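Local coordinates for ketol-acid reductoisomerase (uncultured archaeon GZfos26G2, PDB 4XDY), which converts acetolactate to a dihydroxy acid by magnesium-dependent methyl migration and NADH-driven reduction, a step in branched-chain amino acid biosynthesis, at residues M22-Q27 and D64-L69; Q27-A32 and W58-E63; L35-I40 and E140-Y145. All coordinates share one frame; numbering follows the deposited sequence.

Interaction 1: residues M22-Q27 and D64-L69; sequences MGYGAQ and DGFEVL. With NAI (1,4-dihydronicotinamide adenine dinucleotide), chain E.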
# COMPACT_ATOMS: atom_id res chain seq x y z
N MET A 22 -1.46 19.37 22.78
CA MET A 22 -1.03 18.51 23.87
C MET A 22 -0.50 17.18 23.32
O MET A 22 -1.26 16.39 22.79
CB MET A 22 -2.14 18.26 24.85
CG MET A 22 -2.96 19.51 25.26
SD MET A 22 -1.84 20.74 25.95
CE MET A 22 -3.03 21.68 26.89
N GLY A 23 0.76 16.89 23.56
CA GLY A 23 1.44 15.72 22.98
C GLY A 23 2.08 15.95 21.68
O GLY A 23 1.40 16.18 20.69
N TYR A 24 3.41 15.84 21.59
CA TYR A 24 4.10 16.02 20.37
C TYR A 24 4.59 14.70 19.82
O TYR A 24 5.79 14.57 19.62
CB TYR A 24 5.32 16.99 20.59
CG TYR A 24 5.97 17.62 19.41
CD1 TYR A 24 5.41 18.70 18.76
CD2 TYR A 24 7.23 17.21 18.98
CE1 TYR A 24 6.00 19.31 17.68
CE2 TYR A 24 7.86 17.83 17.90
CZ TYR A 24 7.26 18.92 17.27
OH TYR A 24 7.81 19.55 16.18
N GLY A 25 3.69 13.77 19.49
CA GLY A 25 4.01 12.47 18.93
C GLY A 25 3.58 12.42 17.48
O GLY A 25 3.73 13.40 16.76
N ALA A 26 3.09 11.27 17.00
CA ALA A 26 2.92 11.14 15.52
C ALA A 26 1.99 12.26 15.02
O ALA A 26 2.29 12.93 14.02
CB ALA A 26 2.29 9.78 15.21
N GLN A 27 0.86 12.42 15.69
CA GLN A 27 -0.12 13.43 15.29
C GLN A 27 0.26 14.87 15.76
O GLN A 27 0.12 15.80 14.98
CB GLN A 27 -1.52 13.06 15.74
CG GLN A 27 -2.17 11.96 14.88
CD GLN A 27 -2.32 12.29 13.41
OE1 GLN A 27 -2.24 11.40 12.54
NE2 GLN A 27 -2.54 13.52 13.13
N ASP A 64 12.42 21.97 17.36
CA ASP A 64 11.69 22.28 16.13
C ASP A 64 11.16 23.72 16.18
O ASP A 64 10.44 24.16 15.27
CB ASP A 64 10.54 21.23 15.96
CG ASP A 64 11.04 19.86 15.63
OD1 ASP A 64 12.22 19.75 15.21
OD2 ASP A 64 10.27 18.85 15.74
N GLY A 65 11.47 24.43 17.27
CA GLY A 65 11.25 25.85 17.37
C GLY A 65 9.94 26.24 17.99
O GLY A 65 9.51 27.33 17.80
N PHE A 66 9.29 25.35 18.74
CA PHE A 66 8.05 25.70 19.42
C PHE A 66 8.26 26.25 20.81
O PHE A 66 9.20 25.86 21.47
CB PHE A 66 7.17 24.43 19.53
CG PHE A 66 6.62 24.03 18.24
CD1 PHE A 66 5.39 24.55 17.82
CD2 PHE A 66 7.30 23.19 17.42
CE1 PHE A 66 4.88 24.22 16.57
CE2 PHE A 66 6.79 22.86 16.17
CZ PHE A 66 5.58 23.35 15.76
N GLU A 67 7.33 27.06 21.28
CA GLU A 67 7.18 27.23 22.70
C GLU A 67 6.60 25.97 23.35
O GLU A 67 5.52 25.52 22.97
CB GLU A 67 6.31 28.44 23.00
CG GLU A 67 5.96 28.55 24.46
CD GLU A 67 5.22 29.83 24.86
OE1 GLU A 67 4.57 30.47 23.99
OE2 GLU A 67 5.28 30.17 26.06
N VAL A 68 7.28 25.46 24.38
CA VAL A 68 6.97 24.19 24.98
C VAL A 68 6.75 24.40 26.46
O VAL A 68 7.62 24.90 27.17
CB VAL A 68 8.07 23.13 24.65
CG1 VAL A 68 7.72 21.75 25.20
CG2 VAL A 68 8.37 23.11 23.18
N LEU A 69 5.54 24.08 26.92
CA LEU A 69 5.16 24.27 28.27
C LEU A 69 4.68 22.98 28.84
O LEU A 69 4.21 22.13 28.07
CB LEU A 69 4.00 25.27 28.33
CG LEU A 69 4.23 26.64 27.65
CD1 LEU A 69 2.98 27.49 27.51
CD2 LEU A 69 5.26 27.39 28.46
PA NAI E . 1.47 9.34 20.73
O1A NAI E . 1.34 7.89 21.23
O2A NAI E . 2.39 9.66 19.63
O5B NAI E . 1.63 10.23 22.06
C5B NAI E . 1.89 11.66 21.95
C4B NAI E . 2.94 12.05 23.03
O4B NAI E . 2.27 11.87 24.28
C3B NAI E . 4.23 11.21 23.14
O3B NAI E . 5.11 11.61 22.09
C2B NAI E . 4.69 11.51 24.56
O2B NAI E . 5.52 12.68 24.52
C1B NAI E . 3.34 11.81 25.26
N9A NAI E . 3.01 10.77 26.21
C8A NAI E . 3.09 9.40 25.92
N7A NAI E . 2.73 8.71 27.00
C5A NAI E . 2.46 9.62 27.98
C6A NAI E . 2.06 9.54 29.37
N6A NAI E . 1.88 8.36 29.98
N1A NAI E . 1.82 10.68 30.07
C2A NAI E . 2.01 11.88 29.50
N3A NAI E . 2.37 12.07 28.24
C4A NAI E . 2.63 10.97 27.44
O3 NAI E . -0.09 9.80 20.28
PN NAI E . -0.67 9.65 18.73
O1N NAI E . -0.49 8.23 18.24
O2N NAI E . -0.06 10.75 17.97
O5D NAI E . -2.20 9.78 19.10
C5D NAI E . -2.74 11.10 19.41
C4D NAI E . -4.29 11.15 19.14
O4D NAI E . -4.38 11.12 17.70
C3D NAI E . -5.09 9.96 19.62
O3D NAI E . -6.41 10.37 20.00
C2D NAI E . -5.19 9.00 18.40
O2D NAI E . -6.27 8.08 18.40
C1D NAI E . -5.28 10.02 17.29
N1N NAI E . -4.87 9.63 15.93
C2N NAI E . -3.62 9.15 15.75
C3N NAI E . -3.18 8.80 14.52
C7N NAI E . -1.82 8.39 14.36
O7N NAI E . -1.05 7.92 15.25
N7N NAI E . -1.31 8.76 13.21
C4N NAI E . -4.07 8.98 13.40
C5N NAI E . -5.29 9.70 13.63
C6N NAI E . -5.65 9.97 14.91
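Tyr24 bridges from the cofactor loop to Asp64 and Phe66, which flank the turn between helix 56-63 and strand 67-70. From CB the chain sets out with CG anti to the backbone N (chi1 -163°), a torsion that carries the ring off toward 64-69, away from the cofactor. The two carbons that flank CZ, CE1 and CE2, then part in what they meet. CE1 packs on Phe66, 3.9 Å from its CE2, while Tyr24 CE2 lies 3.4 Å from Asp64 OD2. The rings form an offset edge-to-face pair: the edge of Tyr24 turns toward the face of Phe66, with centroids 5.6 Å apart and planes at 64°. At the tip, Tyr24 OH donates to Asp64 OD2 over 2.6 Å. The carboxylate oxygen offers its anti lone pair and sits at the tyrosine's edge, in the ring plane. The same hydroxyl is bonded to Asn33 ND2, and Asp64 OD2 also forms a salt bridge with Lys60, which ties this short bond into a wider polar cluster.

The backbone beyond Tyr24 serves NADH. Ala26 N donates to NAI O2A at 3.2 Å, and Gln27 N reaches NAI O2N at 3.0 Å in a nearly straight bond (170°). Gly25, at the N-cap, passes so near O2A that a side chain would collide with it, and a CB on Gly23 would be crowded by NAI C5B. With Gly28 these glycines fit the GxGxxG fingerprint of the Rossmann fold, in which a strand, a tight glycine turn and a helix N terminus cradle the dinucleotide's diphosphate.

Interaction 2: residues Q27-A32 and W58-E63; sequences QGDAQA and WEKAKE. With NAI (1,4-dihydronicotinamide adenine dinucleotide), chain E.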
# COMPACT_ATOMS: atom_id res chain seq x y z
N GLN A 27 0.86 12.42 15.69
CA GLN A 27 -0.12 13.43 15.29
C GLN A 27 0.26 14.87 15.76
O GLN A 27 0.12 15.80 14.98
CB GLN A 27 -1.52 13.06 15.74
CG GLN A 27 -2.17 11.96 14.88
CD GLN A 27 -2.32 12.29 13.41
OE1 GLN A 27 -2.24 11.40 12.54
NE2 GLN A 27 -2.54 13.52 13.13
N GLY A 28 0.69 15.04 16.99
CA GLY A 28 0.99 16.36 17.53
C GLY A 28 2.12 17.01 16.74
O GLY A 28 2.06 18.21 16.42
N ASP A 29 3.15 16.23 16.42
CA ASP A 29 4.29 16.71 15.63
C ASP A 29 3.82 17.15 14.21
O ASP A 29 4.00 18.33 13.78
CB ASP A 29 5.44 15.68 15.66
CG ASP A 29 6.72 16.14 14.99
OD1 ASP A 29 6.74 17.05 14.10
OD2 ASP A 29 7.77 15.53 15.25
N ALA A 30 3.08 16.27 13.52
CA ALA A 30 2.57 16.62 12.20
C ALA A 30 1.65 17.82 12.26
O ALA A 30 1.81 18.75 11.44
CB ALA A 30 1.81 15.43 11.62
N GLN A 31 0.68 17.78 13.15
CA GLN A 31 -0.37 18.80 13.17
C GLN A 31 0.22 20.17 13.60
O GLN A 31 -0.08 21.21 12.98
CB GLN A 31 -1.56 18.44 14.00
CG GLN A 31 -2.29 17.24 13.39
CD GLN A 31 -3.66 16.94 13.98
OE1 GLN A 31 -4.06 15.78 14.16
NE2 GLN A 31 -4.33 17.94 14.35
N ALA A 32 0.99 20.16 14.64
CA ALA A 32 1.67 21.38 15.07
C ALA A 32 2.50 22.07 13.98
O ALA A 32 2.44 23.30 13.82
CB ALA A 32 2.48 21.11 16.35
N TRP A 58 9.35 16.25 24.29
CA TRP A 58 9.63 17.58 24.85
C TRP A 58 10.84 18.26 24.15
O TRP A 58 10.77 19.39 23.65
CB TRP A 58 9.79 17.44 26.38
CG TRP A 58 10.18 18.74 27.07
CD1 TRP A 58 11.41 19.29 27.11
CD2 TRP A 58 9.31 19.61 27.83
NE1 TRP A 58 11.38 20.48 27.84
CE2 TRP A 58 10.11 20.68 28.31
CE3 TRP A 58 7.95 19.58 28.17
CZ2 TRP A 58 9.58 21.73 29.09
CZ3 TRP A 58 7.43 20.61 28.97
CH2 TRP A 58 8.25 21.68 29.41
N GLU A 59 11.94 17.53 24.05
CA GLU A 59 13.17 18.06 23.47
C GLU A 59 12.96 18.33 22.01
O GLU A 59 13.41 19.37 21.45
CB GLU A 59 14.31 17.01 23.64
CG GLU A 59 14.59 16.57 25.08
CD GLU A 59 14.95 17.74 26.02
OE1 GLU A 59 15.37 18.84 25.55
OE2 GLU A 59 14.81 17.58 27.24
N LYS A 60 12.25 17.42 21.34
CA LYS A 60 12.14 17.58 19.92
C LYS A 60 11.34 18.84 19.60
O LYS A 60 11.68 19.57 18.67
CB LYS A 60 11.54 16.34 19.22
CG LYS A 60 11.55 16.49 17.69
CD LYS A 60 10.98 15.21 17.01
CE LYS A 60 11.12 15.20 15.50
NZ LYS A 60 10.32 16.29 14.86
N ALA A 61 10.24 19.04 20.31
CA ALA A 61 9.40 20.22 20.10
C ALA A 61 10.19 21.53 20.36
O ALA A 61 9.99 22.51 19.62
CB ALA A 61 8.18 20.17 21.00
N LYS A 62 11.08 21.54 21.37
CA LYS A 62 12.01 22.74 21.61
C LYS A 62 12.92 23.00 20.42
O LYS A 62 12.94 24.08 19.83
CB LYS A 62 12.82 22.52 22.87
CG LYS A 62 12.06 22.71 24.16
CD LYS A 62 13.01 23.15 25.27
CE LYS A 62 12.27 23.39 26.57
NZ LYS A 62 11.42 24.64 26.57
N GLU A 63 13.53 21.91 19.96
CA GLU A 63 14.38 21.86 18.80
C GLU A 63 13.73 22.26 17.51
O GLU A 63 14.38 22.83 16.65
CB GLU A 63 14.85 20.44 18.75
CG GLU A 63 15.98 20.13 17.82
CD GLU A 63 16.46 18.74 18.12
OE1 GLU A 63 16.82 18.47 19.30
OE2 GLU A 63 16.43 17.92 17.19
PA NAI E . 1.47 9.34 20.73
O1A NAI E . 1.34 7.89 21.23
O2A NAI E . 2.39 9.66 19.63
O5B NAI E . 1.63 10.23 22.06
C5B NAI E . 1.89 11.66 21.95
C4B NAI E . 2.94 12.05 23.03
O4B NAI E . 2.27 11.87 24.28
C3B NAI E . 4.23 11.21 23.14
O3B NAI E . 5.11 11.61 22.09
C2B NAI E . 4.69 11.51 24.56
O2B NAI E . 5.52 12.68 24.52
C1B NAI E . 3.34 11.81 25.26
N9A NAI E . 3.01 10.77 26.21
C8A NAI E . 3.09 9.40 25.92
N7A NAI E . 2.73 8.71 27.00
C5A NAI E . 2.46 9.62 27.98
C6A NAI E . 2.06 9.54 29.37
N6A NAI E . 1.88 8.36 29.98
N1A NAI E . 1.82 10.68 30.07
C2A NAI E . 2.01 11.88 29.50
N3A NAI E . 2.37 12.07 28.24
C4A NAI E . 2.63 10.97 27.44
O3 NAI E . -0.09 9.80 20.28
PN NAI E . -0.67 9.65 18.73
O1N NAI E . -0.49 8.23 18.24
O2N NAI E . -0.06 10.75 17.97
O5D NAI E . -2.20 9.78 19.10
C5D NAI E . -2.74 11.10 19.41
C4D NAI E . -4.29 11.15 19.14
O4D NAI E . -4.38 11.12 17.70
C3D NAI E . -5.09 9.96 19.62
O3D NAI E . -6.41 10.37 20.00
C2D NAI E . -5.19 9.00 18.40
O2D NAI E . -6.27 8.08 18.40
C1D NAI E . -5.28 10.02 17.29
N1N NAI E . -4.87 9.63 15.93
C2N NAI E . -3.62 9.15 15.75
C3N NAI E . -3.18 8.80 14.52
C7N NAI E . -1.82 8.39 14.36
O7N NAI E . -1.05 7.92 15.25
N7N NAI E . -1.31 8.76 13.21
C4N NAI E . -4.07 8.98 13.40
C5N NAI E . -5.29 9.70 13.63
C6N NAI E . -5.65 9.97 14.91
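Asp29 and Lys60 reach across between segments 27-32 and 58-63, on helices 26-37 and 56-63, which come nearest at Asp29 and Ala61, their CA atoms 7.6 Å apart. A single salt bridge joins the segments: Lys60 NZ donates to Asp29 OD2 at 2.7 Å, on the syn side and 17° out of the carboxylate plane. The lysine runs extended until its last torsion, where the chain bends (chi4 -64°) and brings NZ over to the aspartate; its CE follows at 3.4 Å from Asp29 OD2. The two side chains meet at about a right angle. Asp29 OD1 is hydrogen-bonded to a glycerol, probably from the crystallisation liquor. Two residues earlier on the same helix, Gln27 OE1 takes a weak bond from the nicotinamide amide, NAI N7N, at 2.9 Å, and Gln27 NE2 gives a weak one to Gln31 OE1 besides its hydrogen bond to Glu141.

With an alanine at Asp29, Lys60 would probably keep its pairing with Asp64 but lose its link to helix 26-37, leaving the ammonium freer to turn. Since the carboxylates of Asp29 and Asp64 lie close together, the shared lysine probably offsets repulsion between two like charges, joining three side chains into one surface ionic cluster.

Interaction 3: residues L35-I40 and E140-Y145; sequences LKDSGI and EERKAY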
# COMPACT_ATOMS: atom_id res chain seq x y z
N LEU A 35 0.18 23.46 11.14
CA LEU A 35 -0.48 24.64 11.64
C LEU A 35 0.53 25.83 11.69
O LEU A 35 0.23 26.93 11.20
CB LEU A 35 -1.05 24.43 13.01
CG LEU A 35 -2.36 23.59 13.07
CD1 LEU A 35 -2.62 23.16 14.53
CD2 LEU A 35 -3.57 24.33 12.54
N LYS A 36 1.69 25.57 12.25
CA LYS A 36 2.73 26.64 12.32
C LYS A 36 3.16 27.13 10.91
O LYS A 36 3.21 28.33 10.65
CB LYS A 36 3.89 26.19 13.18
CG LYS A 36 4.96 27.32 13.23
CD LYS A 36 6.05 27.13 14.27
CE LYS A 36 7.10 26.07 13.93
NZ LYS A 36 8.04 26.31 12.79
N ASP A 37 3.33 26.22 9.97
CA ASP A 37 3.68 26.51 8.60
C ASP A 37 2.61 27.32 7.88
O ASP A 37 2.96 28.06 6.99
CB ASP A 37 3.96 25.24 7.76
CG ASP A 37 5.30 24.57 8.05
OD1 ASP A 37 6.05 25.05 8.92
OD2 ASP A 37 5.56 23.50 7.44
N SER A 38 1.33 27.20 8.27
CA SER A 38 0.21 27.93 7.73
C SER A 38 -0.00 29.25 8.48
O SER A 38 -0.94 29.93 8.18
CB SER A 38 -1.06 27.06 7.82
OG SER A 38 -0.92 26.07 6.82
N GLY A 39 0.86 29.59 9.42
CA GLY A 39 0.79 30.88 10.05
C GLY A 39 -0.05 30.89 11.27
O GLY A 39 -0.32 31.95 11.78
N ILE A 40 -0.42 29.72 11.83
CA ILE A 40 -1.25 29.72 13.06
C ILE A 40 -0.35 29.72 14.27
O ILE A 40 0.70 29.11 14.24
CB ILE A 40 -2.25 28.50 13.09
CG1 ILE A 40 -3.04 28.40 11.76
CG2 ILE A 40 -3.10 28.48 14.37
CD1 ILE A 40 -3.61 29.70 11.17
N GLU A 140 2.78 10.56 7.36
CA GLU A 140 2.41 10.62 5.94
C GLU A 140 1.51 11.86 5.71
O GLU A 140 1.57 12.47 4.67
CB GLU A 140 1.71 9.32 5.53
CG GLU A 140 2.56 8.08 5.83
CD GLU A 140 4.03 8.28 5.51
OE1 GLU A 140 4.31 8.32 4.29
OE2 GLU A 140 4.90 8.36 6.45
N GLU A 141 0.80 12.26 6.74
CA GLU A 141 0.05 13.54 6.83
C GLU A 141 0.98 14.74 6.67
O GLU A 141 0.72 15.66 5.84
CB GLU A 141 -0.67 13.60 8.17
CG GLU A 141 -1.36 14.91 8.48
CD GLU A 141 -1.91 14.95 9.89
OE1 GLU A 141 -1.95 13.88 10.55
OE2 GLU A 141 -2.31 16.05 10.35
N ARG A 142 2.11 14.72 7.37
CA ARG A 142 3.06 15.78 7.24
C ARG A 142 3.70 15.86 5.86
O ARG A 142 3.74 16.92 5.27
CB ARG A 142 4.12 15.65 8.34
CG ARG A 142 5.25 16.69 8.17
CD ARG A 142 4.68 18.09 8.39
NE ARG A 142 5.78 19.07 8.54
CZ ARG A 142 5.66 20.38 8.30
NH1 ARG A 142 4.54 20.88 7.82
NH2 ARG A 142 6.73 21.18 8.47
N LYS A 143 4.03 14.71 5.29
CA LYS A 143 4.55 14.61 3.96
C LYS A 143 3.60 15.12 2.94
O LYS A 143 4.02 15.86 2.01
CB LYS A 143 4.91 13.17 3.62
CG LYS A 143 6.23 12.70 4.20
CD LYS A 143 6.54 11.28 3.70
CE LYS A 143 6.93 11.30 2.22
NZ LYS A 143 5.82 11.25 1.25
N ALA A 144 2.32 14.72 3.06
CA ALA A 144 1.32 15.22 2.13
C ALA A 144 1.27 16.76 2.14
O ALA A 144 1.17 17.41 1.06
CB ALA A 144 -0.08 14.62 2.43
N TYR A 145 1.32 17.34 3.34
CA TYR A 145 1.24 18.78 3.47
C TYR A 145 2.47 19.44 2.78
O TYR A 145 2.33 20.36 1.98
CB TYR A 145 1.21 19.16 4.94
CG TYR A 145 1.22 20.63 5.23
CD1 TYR A 145 2.40 21.36 5.15
CD2 TYR A 145 0.08 21.30 5.54
CE1 TYR A 145 2.42 22.75 5.38
CE2 TYR A 145 0.08 22.67 5.77
CZ TYR A 145 1.29 23.38 5.72
OH TYR A 145 1.29 24.75 5.99
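Ser38 and Tyr145 join the C-terminal end of helix 26-37 to helix 138-146 in the Rossmann domain. That end is a Schellman motif: Gly39 leaves the helix with positive phi, and the backbone turns back through Ile40 N to Leu35 O (2.9 Å) and Gly39 N to Lys36 O.

The close-packed part of the contact is built on Tyr145, a buried residue. Its CG stands anti to the backbone N (chi1 176°), which sends the ring straight across to the helix end. There the hydroxyl donates to Ser38 OG at 2.7 Å, with the serine oxygen at the ring's edge and in its plane. Ser38 OG is in turn hydrogen-bonded to the carbonyl of Ala175, so the serine relays the tyrosine's bond to the end of helix 165-175. Packing adds to this grip: Tyr145 OH lies 3.2 Å from Asp37 CB, Tyr145 CE1 is 3.8 Å from the same carbon, and His177 stacks on the tyrosine ring.

The solvent side is looser and ionic. Asp37 is exposed, and Arg142, bent at chi2, brings its guanidinium round to meet it, while Arg142 NE is bonded to a glycerol, probably from the crystallisation liquor. A carboxylate so near a helix C terminus would be expected to sit unfavourably in the helix field, and the arginine is likely to offset this. The guanidinium comes end-on, its plane turned 44° from the carboxylate, and brings both terminal nitrogens to one oxygen: Arg142 NH1 and NH2 each lie 2.8 Å from Asp37 OD2, approaching from the same face of the carboxylate, NH2 on the syn side and NH1 from 48° above the plane.

In the fold
From the N terminus, strand 18-22 runs through the glycine turn into helix 26-37, which all three contacts use. Interaction 1 closes the loop from this turn to the turn that leads into strand 67-70, with 36 residues between its segments. Interaction 2 nests inside it, pairing helix 26-37 with helix 56-63 across 25 residues. Interaction 3 spans 99 residues and crosses both, tying the far end of helix 26-37 to helix 138-146, which follows strand 128-134. The contacts also touch one another: Gln27 NE2 is hydrogen-bonded to Glu141 OE1, and Lys36 makes a cation-pi contact with Phe66. Helix 26-37 thus joins the cofactor turn, helix 56-63 and helix 138-146 within the Rossmann domain.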